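Local coordinates for protein binary enterotoxin of Clostridium perfringens component a (Clostridium perfringens, PDB 5WTZ) that uses NAD+ to ADP-ribosylate actin, serving as the enzymatic component of an iota-like binary enterotoxin, at residues S86-P91 with T166-Y171. Sequence-based numbering, arbitrary orientation.
Sequences SMLTKP and TPAASY
L88 N donates to T166 O (2.9 Å), while A168 N donates to S86 O (3.0 Å, 169° at the hydrogen). Between these two backbone bonds M87 and P167 form the non-hydrogen-bonded pair of a single antiparallel bridge, CA to CA 4.2 Å. T166 O also takes a CA-H...O contact from M87 CA.

L88 is the side chain to follow. Its CB starts beside T166 O. With CG turned beside the backbone N (chi1 -60°), CG lies 3.5 Å from T166 O and also meets A168 CB. There the branches part: CD1 reaches T166 CB at 4.1 Å, the two side chains running side by side in the same direction, while CD2 packs on A168 CB at 3.8 Å.

Farther along, S86 CB lies against A169 CB, and a water carries the contact onward, hydrogen-bonded to S86 OG (2.7 Å) and accepting from S170 N (2.9 Å).

Away from the NAD pocket, the contact thus joins the loop between helix 70-83 and strand 92-98 to the residues leading into strand 168-171 and its first residues. A169 and Y171 pair with strand 179-182, and helix 16-31 closes over the contact through W30, which touches S86 and A169, and R26, whose NH1 hydrogen-bonds A168 O and S170 OG.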
loop_
_atom_site.group_PDB
_atom_site.type_symbol
_atom_site.label_atom_id
_atom_site.label_comp_id
_atom_site.label_asym_id
_atom_site.label_seq_id
_atom_site.Cartn_x
_atom_site.Cartn_y
_atom_site.Cartn_z
ATOM N N SER A 86 -5.975 -13.382 -18.896
ATOM C CA SER A 86 -5.409 -14.643 -18.434
ATOM C C SER A 86 -5.743 -14.868 -16.961
ATOM O O SER A 86 -4.851 -15.004 -16.125
ATOM C CB SER A 86 -3.890 -14.655 -18.648
ATOM O OG SER A 86 -3.359 -15.951 -18.434
ATOM N N MET A 87 -7.036 -14.912 -16.649
ATOM C CA MET A 87 -7.482 -15.096 -15.272
ATOM C C MET A 87 -7.468 -16.563 -14.845
ATOM O O MET A 87 -7.802 -17.450 -15.627
ATOM C CB MET A 87 -8.884 -14.515 -15.098
ATOM C CG MET A 87 -8.954 -13.025 -15.348
ATOM S SD MET A 87 -10.618 -12.381 -15.136
ATOM C CE MET A 87 -10.271 -10.623 -15.068
ATOM N N LEU A 88 -7.079 -16.811 -13.598
ATOM C CA LEU A 88 -7.066 -18.169 -13.057
ATOM C C LEU A 88 -8.470 -18.763 -13.013
ATOM O O LEU A 88 -9.420 -18.086 -12.620
ATOM C CB LEU A 88 -6.459 -18.183 -11.654
ATOM C CG LEU A 88 -5.016 -17.699 -11.480
ATOM C CD1 LEU A 88 -4.625 -17.878 -10.034
ATOM C CD2 LEU A 88 -4.070 -18.461 -12.403
ATOM N N THR A 89 -8.600 -20.023 -13.427
ATOM C CA THR A 89 -9.892 -20.711 -13.400
ATOM C C THR A 89 -10.196 -21.208 -11.989
ATOM O O THR A 89 -11.347 -21.429 -11.620
ATOM C CB THR A 89 -9.914 -21.899 -14.371
ATOM O OG1 THR A 89 -8.873 -22.818 -14.018
ATOM C CG2 THR A 89 -9.700 -21.426 -15.802
ATOM N N LYS A 90 -9.137 -21.373 -11.209
ATOM C CA LYS A 90 -9.220 -21.884 -9.853
ATOM C C LYS A 90 -7.948 -21.424 -9.144
ATOM O O LYS A 90 -7.003 -20.993 -9.815
ATOM C CB LYS A 90 -9.351 -23.409 -9.849
ATOM C CG LYS A 90 -8.133 -24.141 -10.383
ATOM C CD LYS A 90 -8.543 -25.397 -11.132
ATOM C CE LYS A 90 -7.421 -26.423 -11.179
ATOM N NZ LYS A 90 -7.360 -27.235 -9.920
ATOM N N PRO A 91 -7.913 -21.502 -7.800
ATOM C CA PRO A 91 -6.726 -21.038 -7.074
ATOM C C PRO A 91 -5.389 -21.609 -7.556
ATOM O O PRO A 91 -5.305 -22.761 -8.005
ATOM C CB PRO A 91 -7.010 -21.494 -5.647
ATOM C CG PRO A 91 -8.481 -21.377 -5.542
ATOM C CD PRO A 91 -8.990 -21.877 -6.869
ATOM N N THR A 166 -7.992 -14.401 -10.544
ATOM C CA THR A 166 -6.844 -13.499 -10.500
ATOM C C THR A 166 -6.222 -13.412 -11.888
ATOM O O THR A 166 -5.941 -14.434 -12.487
ATOM C CB THR A 166 -5.752 -13.966 -9.508
ATOM O OG1 THR A 166 -6.303 -14.097 -8.196
ATOM C CG2 THR A 166 -4.597 -12.971 -9.466
ATOM N N PRO A 167 -6.017 -12.190 -12.397
ATOM C CA PRO A 167 -5.218 -11.997 -13.607
ATOM C C PRO A 167 -3.786 -12.434 -13.346
ATOM O O PRO A 167 -3.092 -11.791 -12.560
ATOM C CB PRO A 167 -5.307 -10.488 -13.853
ATOM C CG PRO A 167 -6.511 -10.052 -13.108
ATOM C CD PRO A 167 -6.531 -10.914 -11.886
ATOM N N ALA A 168 -3.362 -13.515 -13.990
ATOM C CA ALA A 168 -2.085 -14.146 -13.700
ATOM C C ALA A 168 -1.570 -14.825 -14.955
ATOM O O ALA A 168 -1.856 -16.000 -15.193
ATOM C CB ALA A 168 -2.233 -15.149 -12.574
ATOM N N ALA A 169 -0.822 -14.087 -15.766
ATOM C CA ALA A 169 -0.413 -14.582 -17.078
ATOM C C ALA A 169 0.900 -15.364 -17.029
ATOM O O ALA A 169 1.825 -15.001 -16.293
ATOM C CB ALA A 169 -0.303 -13.423 -18.050
ATOM N N SER A 170 0.968 -16.441 -17.810
ATOM C CA SER A 170 2.192 -17.228 -17.954
ATOM C C SER A 170 3.064 -16.578 -19.017
ATOM O O SER A 170 2.611 -16.323 -20.133
ATOM C CB SER A 170 1.885 -18.684 -18.328
ATOM O OG SER A 170 1.457 -19.438 -17.202
ATOM N N TYR A 171 4.316 -16.306 -18.668
ATOM C CA TYR A 171 5.200 -15.563 -19.557
ATOM C C TYR A 171 6.672 -15.819 -19.227
ATOM O O TYR A 171 6.996 -16.461 -18.221
ATOM C CB TYR A 171 4.892 -14.065 -19.465
ATOM C CG TYR A 171 5.670 -13.359 -18.372
ATOM C CD1 TYR A 171 5.355 -13.551 -17.033
ATOM C CD2 TYR A 171 6.728 -12.511 -18.683
ATOM C CE1 TYR A 171 6.067 -12.909 -16.027
ATOM C CE2 TYR A 171 7.442 -11.871 -17.691
ATOM C CZ TYR A 171 7.110 -12.072 -16.362
ATOM O OH TYR A 171 7.828 -11.430 -15.374
HETATM O O HOH W 1 -1.136 -16.392 -19.839
#